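Local coordinates for aerobic respiration control sensor protein ArcB (Escherichia coli, PDB 2A0B), which passes phosphoryl groups along a four-step phosphorelay to the regulator ArcA, here through its histidine-containing phosphotransfer (HPt) domain, at residues A[55-67]-A[82-94]. Numbering follows the deposited sequence. Where two conformers were deposited one is given.
Sequences DKKGIVEEGHKIK and GQQIQSPDLPAWE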
ATOM      1  N   ASP A  55       3.252  15.714  13.182  1.00 34.88           N
ATOM      2  CA  ASP A  55       1.805  15.670  13.460  1.00 32.76           C
ATOM      3  C   ASP A  55       1.382  14.208  13.506  1.00 32.65           C
ATOM      4  O   ASP A  55       1.118  13.580  12.474  1.00 31.48           O
ATOM      5  CB  ASP A  55       1.074  16.449  12.386  1.00 34.01           C
ATOM      6  CG  ASP A  55      -0.437  16.405  12.408  1.00 35.80           C
ATOM      7  OD1 ASP A  55      -1.063  15.766  13.260  1.00 34.98           O
ATOM      8  OD2 ASP A  55      -1.084  17.022  11.532  1.00 39.77           O
ATOM      9  N   LYS A  56       1.343  13.590  14.679  1.00 30.28           N
ATOM     10  CA  LYS A  56       1.037  12.203  14.875  1.00 31.12           C
ATOM     11  C   LYS A  56      -0.361  11.816  14.374  1.00 30.25           C
ATOM     12  O   LYS A  56      -0.459  10.795  13.688  1.00 29.00           O
ATOM     13  CB  LYS A  56       1.203  11.790  16.346  1.00 31.95           C
ATOM     14  CG  LYS A  56       0.759  10.358  16.575  1.00 34.67           C
ATOM     15  CD  LYS A  56       0.540  10.065  18.050  1.00 37.11           C
ATOM     16  CE  LYS A  56       1.677   9.208  18.556  1.00 37.72           C
ATOM     17  NZ  LYS A  56       1.523   8.933  20.026  1.00 38.39           N
ATOM     18  N   LYS A  57      -1.359  12.654  14.623  1.00 28.85           N
ATOM     19  CA  LYS A  57      -2.710  12.338  14.140  1.00 30.75           C
ATOM     20  C   LYS A  57      -2.728  12.323  12.609  1.00 28.17           C
ATOM     21  O   LYS A  57      -3.422  11.482  12.031  1.00 28.40           O
ATOM     22  CB  LYS A  57      -3.730  13.320  14.713  1.00 33.96           C
ATOM     23  CG  LYS A  57      -5.045  13.426  13.960  1.00 38.41           C
ATOM     24  CD  LYS A  57      -6.159  14.026  14.822  1.00 41.91           C
ATOM     25  CE  LYS A  57      -7.263  14.566  13.914  1.00 45.16           C
ATOM     26  NZ  LYS A  57      -8.442  13.657  13.843  1.00 46.97           N
ATOM     27  N   GLY A  58      -2.036  13.249  11.988  1.00 26.75           N
ATOM     28  CA  GLY A  58      -1.950  13.375  10.526  1.00 27.15           C
ATOM     29  C   GLY A  58      -1.284  12.151   9.933  1.00 25.64           C
ATOM     30  O   GLY A  58      -1.693  11.558   8.932  1.00 24.58           O
ATOM     31  N   ILE A  59      -0.159  11.687  10.546  1.00 22.92           N
ATOM     32  CA  ILE A  59       0.503  10.497  10.088  1.00 22.65           C
ATOM     33  C   ILE A  59      -0.354   9.256  10.234  1.00 21.23           C
ATOM     34  O   ILE A  59      -0.436   8.457   9.292  1.00 22.78           O
ATOM     35  CB  ILE A  59       1.830  10.222  10.889  1.00 22.97           C
ATOM     36  CG1 ILE A  59       2.800  11.389  10.665  1.00 23.86           C
ATOM     37  CG2 ILE A  59       2.414   8.863  10.545  1.00 23.39           C
ATOM     38  CD1 ILE A  59       3.964  11.251  11.686  1.00 26.32           C
ATOM     39  N   VAL A  60      -1.040   9.061  11.347  1.00 20.74           N
ATOM     40  CA  VAL A  60      -1.849   7.875  11.569  1.00 20.68           C
ATOM     41  C   VAL A  60      -3.053   7.926  10.589  1.00 21.70           C
ATOM     42  O   VAL A  60      -3.385   6.846  10.117  1.00 21.49           O
ATOM     43  CB  VAL A  60      -2.325   7.876  13.043  1.00 23.63           C
ATOM     44  CG1 VAL A  60      -3.412   6.836  13.296  1.00 24.06           C
ATOM     45  CG2 VAL A  60      -1.107   7.594  13.945  1.00 24.03           C
ATOM     46  N   GLU A  61      -3.622   9.082  10.389  1.00 23.27           N
ATOM     47  CA  GLU A  61      -4.802   9.163   9.492  1.00 25.90           C
ATOM     48  C   GLU A  61      -4.457   8.813   8.051  1.00 24.03           C
ATOM     49  O   GLU A  61      -5.131   8.020   7.387  1.00 23.02           O
ATOM     50  CB  GLU A  61      -5.411  10.568   9.570  1.00 30.72           C
ATOM     51  CG  GLU A  61      -6.617  10.598  10.497  1.00 39.59           C
ATOM     52  CD  GLU A  61      -6.877  11.948  11.133  1.00 43.51           C
ATOM     53  OE1 GLU A  61      -6.410  12.970  10.581  1.00 47.11           O
ATOM     54  OE2 GLU A  61      -7.542  11.995  12.199  1.00 45.76           O
ATOM     55  N   GLU A  62      -3.285   9.281   7.591  1.00 23.80           N
ATOM     56  CA  GLU A  62      -2.859   8.992   6.215  1.00 21.42           C
ATOM     57  C   GLU A  62      -2.434   7.564   6.114  1.00 21.98           C
ATOM     58  O   GLU A  62      -2.643   6.835   5.091  1.00 19.96           O
ATOM     59  CB  GLU A  62      -1.790  10.007   5.763  1.00 22.99           C
ATOM     60  CG  GLU A  62      -1.684  10.101   4.252  1.00 25.53           C
ATOM     61  CD  GLU A  62      -2.897  10.769   3.604  1.00 27.50           C
ATOM     62  OE1 GLU A  62      -3.799  11.264   4.299  1.00 29.49           O
ATOM     63  OE2 GLU A  62      -2.921  10.782   2.361  1.00 28.67           O
ATOM     64  N   GLY A  63      -1.753   6.989   7.146  1.00 18.56           N
ATOM     65  CA  GLY A  63      -1.421   5.582   7.148  1.00 18.56           C
ATOM     66  C   GLY A  63      -2.710   4.689   6.938  1.00 19.12           C
ATOM     67  O   GLY A  63      -2.657   3.737   6.242  1.00 20.33           O
ATOM     68  N   HIS A  64      -3.741   5.050   7.704  1.00 18.69           N
ATOM     69  CA  HIS A  64      -5.012   4.283   7.610  1.00 19.31           C
ATOM     70  C   HIS A  64      -5.600   4.411   6.203  1.00 18.81           C
ATOM     71  O   HIS A  64      -6.108   3.353   5.736  1.00 21.46           O
ATOM     72  CB  HIS A  64      -5.943   4.980   8.613  1.00 22.40           C
ATOM     73  CG  HIS A  64      -7.297   4.282   8.696  1.00 23.01           C
ATOM     74  ND1 HIS A  64      -7.478   3.031   9.186  1.00 25.85           N
ATOM     75  CD2 HIS A  64      -8.502   4.761   8.258  1.00 26.76           C
ATOM     76  CE1 HIS A  64      -8.803   2.711   9.102  1.00 26.79           C
ATOM     77  NE2 HIS A  64      -9.375   3.751   8.562  1.00 26.78           N
ATOM     78  N   LYS A  65      -5.533   5.570   5.621  1.00 20.46           N
ATOM     79  CA  LYS A  65      -6.068   5.733   4.246  1.00 21.65           C
ATOM     80  C   LYS A  65      -5.317   4.850   3.261  1.00 22.91           C
ATOM     81  O   LYS A  65      -5.887   4.095   2.456  1.00 21.43           O
ATOM     82  CB  LYS A  65      -6.017   7.188   3.876  0.50 23.30           C
ATOM     83  CG  LYS A  65      -6.825   7.683   2.679  0.50 26.35           C
ATOM     84  CD  LYS A  65      -6.468   9.134   2.361  0.50 28.26           C
ATOM     85  CE  LYS A  65      -6.806  10.041   3.531  0.50 29.41           C
ATOM     86  NZ  LYS A  65      -6.386  11.453   3.307  0.50 32.38           N
ATOM     87  N   ILE A  66      -3.951   4.871   3.377  1.00 19.78           N
ATOM     88  CA  ILE A  66      -3.215   3.992   2.458  1.00 18.78           C
ATOM     89  C   ILE A  66      -3.440   2.570   2.717  1.00 15.89           C
ATOM     90  O   ILE A  66      -3.448   1.716   1.784  1.00 18.26           O
ATOM     91  CB  ILE A  66      -1.678   4.386   2.625  1.00 19.04           C
ATOM     92  CG1 ILE A  66      -1.454   5.761   2.052  1.00 21.27           C
ATOM     93  CG2 ILE A  66      -0.832   3.356   1.908  1.00 20.40           C
ATOM     94  CD1 ILE A  66      -0.129   6.400   2.555  1.00 23.59           C
ATOM     95  N   LYS A  67      -3.560   2.030   3.950  1.00 16.70           N
ATOM     96  CA  LYS A  67      -3.791   0.693   4.337  1.00 17.13           C
ATOM     97  C   LYS A  67      -5.095   0.188   3.558  1.00 18.64           C
ATOM     98  O   LYS A  67      -5.019  -0.878   3.014  1.00 19.02           O
ATOM     99  CB  LYS A  67      -4.007   0.554   5.845  1.00 21.33           C
ATOM    100  CG  LYS A  67      -4.306  -0.867   6.247  1.00 24.57           C
ATOM    101  CD  LYS A  67      -4.777  -1.018   7.681  1.00 29.28           C
ATOM    102  CE  LYS A  67      -5.160  -2.466   8.003  1.00 31.78           C
ATOM    103  NZ  LYS A  67      -5.815  -2.430   9.365  1.00 34.19           N
ATOM    104  N   GLY A  82       1.155   0.235   5.982  1.00 17.43           N
ATOM    105  CA  GLY A  82       0.209   1.263   6.412  1.00 17.95           C
ATOM    106  C   GLY A  82      -0.370   0.801   7.772  1.00 16.04           C
ATOM    107  O   GLY A  82      -0.572   1.762   8.524  1.00 19.01           O
ATOM    108  N   GLN A  83      -0.519  -0.443   8.026  1.00 17.37           N
ATOM    109  CA  GLN A  83      -0.976  -0.900   9.351  1.00 19.55           C
ATOM    110  C   GLN A  83       0.044  -0.476  10.424  1.00 20.29           C
ATOM    111  O   GLN A  83      -0.352   0.101  11.444  1.00 19.89           O
ATOM    112  CB  GLN A  83      -1.191  -2.397   9.340  1.00 23.06           C
ATOM    113  CG  GLN A  83      -1.401  -2.985  10.727  1.00 24.71           C
ATOM    114  CD  GLN A  83      -2.714  -2.556  11.329  1.00 29.50           C
ATOM    115  OE1 GLN A  83      -3.583  -2.009  10.658  1.00 33.62           O
ATOM    116  NE2 GLN A  83      -2.893  -2.774  12.642  1.00 31.32           N
ATOM    117  N   GLN A  84       1.341  -0.706  10.103  1.00 19.15           N
ATOM    118  CA  GLN A  84       2.343  -0.266  11.119  1.00 20.54           C
ATOM    119  C   GLN A  84       2.330   1.217  11.305  1.00 18.08           C
ATOM    120  O   GLN A  84       2.338   1.712  12.464  1.00 17.97           O
ATOM    121  CB  GLN A  84       3.746  -0.717  10.633  1.00 18.36           C
ATOM    122  CG  GLN A  84       3.925  -2.209  10.671  1.00 22.52           C
ATOM    123  CD  GLN A  84       5.076  -2.735   9.826  1.00 25.37           C
ATOM    124  OE1 GLN A  84       5.185  -3.938   9.639  1.00 31.96           O
ATOM    125  NE2 GLN A  84       5.896  -1.921   9.194  1.00 31.08           N
ATOM    126  N   ILE A  85       2.266   2.074  10.286  1.00 16.87           N
ATOM    127  CA  ILE A  85       2.217   3.498  10.340  1.00 17.43           C
ATOM    128  C   ILE A  85       1.038   4.027  11.161  1.00 18.10           C
ATOM    129  O   ILE A  85       1.115   4.980  11.910  1.00 19.50           O
ATOM    130  CB  ILE A  85       2.232   4.151   8.930  1.00 17.29           C
ATOM    131  CG1 ILE A  85       3.637   3.834   8.320  1.00 18.90           C
ATOM    132  CG2 ILE A  85       2.022   5.623   8.950  1.00 19.68           C
ATOM    133  CD1 ILE A  85       3.765   4.061   6.825  1.00 19.67           C
ATOM    134  N   GLN A  86      -0.124   3.305  11.028  1.00 18.84           N
ATOM    135  CA  GLN A  86      -1.247   3.807  11.836  1.00 21.13           C
ATOM    136  C   GLN A  86      -1.275   3.178  13.187  1.00 22.58           C
ATOM    137  O   GLN A  86      -2.325   3.340  13.889  1.00 25.47           O
ATOM    138  CB  GLN A  86      -2.585   3.530  11.045  1.00 20.93           C
ATOM    139  CG  GLN A  86      -2.955   2.099  10.993  1.00 21.96           C
ATOM    140  CD  GLN A  86      -4.439   1.723  10.803  1.00 28.51           C
ATOM    141  OE1 GLN A  86      -5.120   2.398  10.067  1.00 30.47           O
ATOM    142  NE2 GLN A  86      -4.879   0.663  11.430  1.00 32.43           N
ATOM    143  N   SER A  87      -0.212   2.576  13.749  1.00 20.01           N
ATOM    144  CA  SER A  87      -0.265   1.891  15.031  1.00 19.34           C
ATOM    145  C   SER A  87       0.717   2.500  16.065  1.00 19.90           C
ATOM    146  O   SER A  87       1.687   1.787  16.355  1.00 21.04           O
ATOM    147  CB  SER A  87      -0.004   0.416  14.870  1.00 22.76           C
ATOM    148  OG  SER A  87      -0.991  -0.244  14.122  1.00 26.89           O
ATOM    149  N   PRO A  88       0.419   3.642  16.600  1.00 20.98           N
ATOM    150  CA  PRO A  88       1.318   4.332  17.555  1.00 21.73           C
ATOM    151  C   PRO A  88       1.364   3.593  18.867  1.00 23.51           C
ATOM    152  O   PRO A  88       2.252   3.920  19.688  1.00 24.07           O
ATOM    153  CB  PRO A  88       0.835   5.750  17.666  1.00 23.28           C
ATOM    154  CG  PRO A  88      -0.619   5.675  17.278  1.00 25.75           C
ATOM    155  CD  PRO A  88      -0.713   4.558  16.288  1.00 23.56           C
ATOM    156  N   ASP A  89       0.589   2.551  19.111  1.00 22.50           N
ATOM    157  CA  ASP A  89       0.654   1.694  20.264  1.00 24.56           C
ATOM    158  C   ASP A  89       1.887   0.791  20.247  1.00 24.11           C
ATOM    159  O   ASP A  89       2.250   0.180  21.255  1.00 27.83           O
ATOM    160  CB  ASP A  89      -0.606   0.807  20.353  1.00 24.11           C
ATOM    161  CG  ASP A  89      -0.896   0.032  19.060  1.00 24.45           C
ATOM    162  OD1 ASP A  89      -1.274   0.681  18.076  1.00 24.72           O
ATOM    163  OD2 ASP A  89      -0.807  -1.192  19.029  1.00 28.70           O
ATOM    164  N   LEU A  90       2.534   0.615  19.095  1.00 22.65           N
ATOM    165  CA  LEU A  90       3.667  -0.288  18.973  1.00 23.53           C
ATOM    166  C   LEU A  90       4.883   0.368  19.653  1.00 22.61           C
ATOM    167  O   LEU A  90       5.088   1.536  19.503  1.00 23.17           O
ATOM    168  CB  LEU A  90       3.979  -0.436  17.455  1.00 24.15           C
ATOM    169  CG  LEU A  90       2.983  -1.272  16.640  1.00 26.69           C
ATOM    170  CD1 LEU A  90       3.366  -1.217  15.150  1.00 25.69           C
ATOM    171  CD2 LEU A  90       2.864  -2.694  17.081  1.00 26.03           C
ATOM    172  N   PRO A  91       5.571  -0.448  20.427  1.00 25.16           N
ATOM    173  CA  PRO A  91       6.795   0.091  21.089  1.00 26.78           C
ATOM    174  C   PRO A  91       7.787   0.725  20.124  1.00 25.55           C
ATOM    175  O   PRO A  91       8.473   1.711  20.460  1.00 28.16           O
ATOM    176  CB  PRO A  91       7.408  -1.166  21.682  1.00 28.13           C
ATOM    177  CG  PRO A  91       6.336  -2.175  21.823  1.00 29.81           C
ATOM    178  CD  PRO A  91       5.337  -1.855  20.713  1.00 26.53           C
ATOM    179  N   ALA A  92       7.947   0.163  18.927  1.00 25.08           N
ATOM    180  CA  ALA A  92       8.904   0.693  17.943  1.00 22.88           C
ATOM    181  C   ALA A  92       8.407   1.837  17.103  1.00 22.41           C
ATOM    182  O   ALA A  92       9.034   2.406  16.227  1.00 21.35           O
ATOM    183  CB  ALA A  92       9.307  -0.454  17.028  1.00 25.28           C
ATOM    184  N   TRP A  93       7.112   2.296  17.256  1.00 18.77           N
ATOM    185  CA  TRP A  93       6.572   3.313  16.388  1.00 18.70           C
ATOM    186  C   TRP A  93       7.339   4.601  16.249  1.00 18.91           C
ATOM    187  O   TRP A  93       7.675   5.105  15.203  1.00 18.82           O
ATOM    188  CB  TRP A  93       5.061   3.620  16.761  1.00 19.67           C
ATOM    189  CG  TRP A  93       4.340   4.486  15.769  1.00 18.89           C
ATOM    190  CD1 TRP A  93       3.600   3.980  14.682  1.00 19.98           C
ATOM    191  CD2 TRP A  93       4.237   5.881  15.686  1.00 19.09           C
ATOM    192  NE1 TRP A  93       3.068   5.054  14.032  1.00 20.11           N
ATOM    193  CE2 TRP A  93       3.406   6.250  14.560  1.00 20.24           C
ATOM    194  CE3 TRP A  93       4.727   6.960  16.450  1.00 21.73           C
ATOM    195  CZ2 TRP A  93       3.141   7.563  14.260  1.00 20.70           C
ATOM    196  CZ3 TRP A  93       4.440   8.259  16.116  1.00 21.59           C
ATOM    197  CH2 TRP A  93       3.653   8.597  14.998  1.00 23.37           C
ATOM    198  N   GLU A  94       7.729   5.218  17.413  1.00 18.95           N
ATOM    199  CA  GLU A  94       8.454   6.472  17.322  1.00 23.15           C
ATOM    200  C   GLU A  94       9.847   6.257  16.645  1.00 19.17           C
ATOM    201  O   GLU A  94      10.192   7.173  15.893  1.00 22.44           O
ATOM    202  CB  GLU A  94       8.688   6.976  18.772  1.00 26.96           C
ATOM    203  CG  GLU A  94       7.459   7.637  19.375  1.00 33.20           C
ATOM    204  CD  GLU A  94       7.168   9.045  18.922  1.00 37.67           C
ATOM    205  OE1 GLU A  94       8.024   9.739  18.332  1.00 41.68           O
ATOM    206  OE2 GLU A  94       6.035   9.555  19.149  1.00 39.80           O
TER
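The imidazole of H64 is met at its edge by the side-chain amide of Q86: ring and amide lie nearly coplanar, 14° apart, and ND1 donates to OE1 over 2.6 Å in the planes of both groups, although the bond is bent, with an N-H...O angle of 144°. The indole of W93 carries P88 on one face, CB 3.9 Å above the plane and over its centre, while the carbonyl of I85 sits at its edge, where O accepts from NE1 at 2.9 Å. That bond ties the C-terminal end of helix 76-85 to the start of helix 93-122. K56, its CG anti to the backbone N (chi1 175°), sets CG 3.7 Å from CH2 of the indole, and a bend farther out at chi3 brings CE against P88 CB. Deeper in, I59 and I85 cross at about a right angle, their CG2 methyls 3.6 Å apart. G63 and G82 bring the two helices close, since a CB on either would clash with the facing segment. One turn beyond H64, the extended K67 lies alongside Q83 and donates from NZ to OE1 at 2.6 Å, from above the carbonyl plane. With an alanine in place of this lysine, Q83 OE1 would probably lose its charged donor and the amide would be freer to turn. This is the phosphorylation-site surface of an HPt four-helix bundle: H64 is the phosphorylation site, unmodified here; the amide acceptor on ND1 probably restrains the ring's rotation, and ND1 acting as donor is consistent with NE2 being the nitrogen presented for phosphoryl transfer.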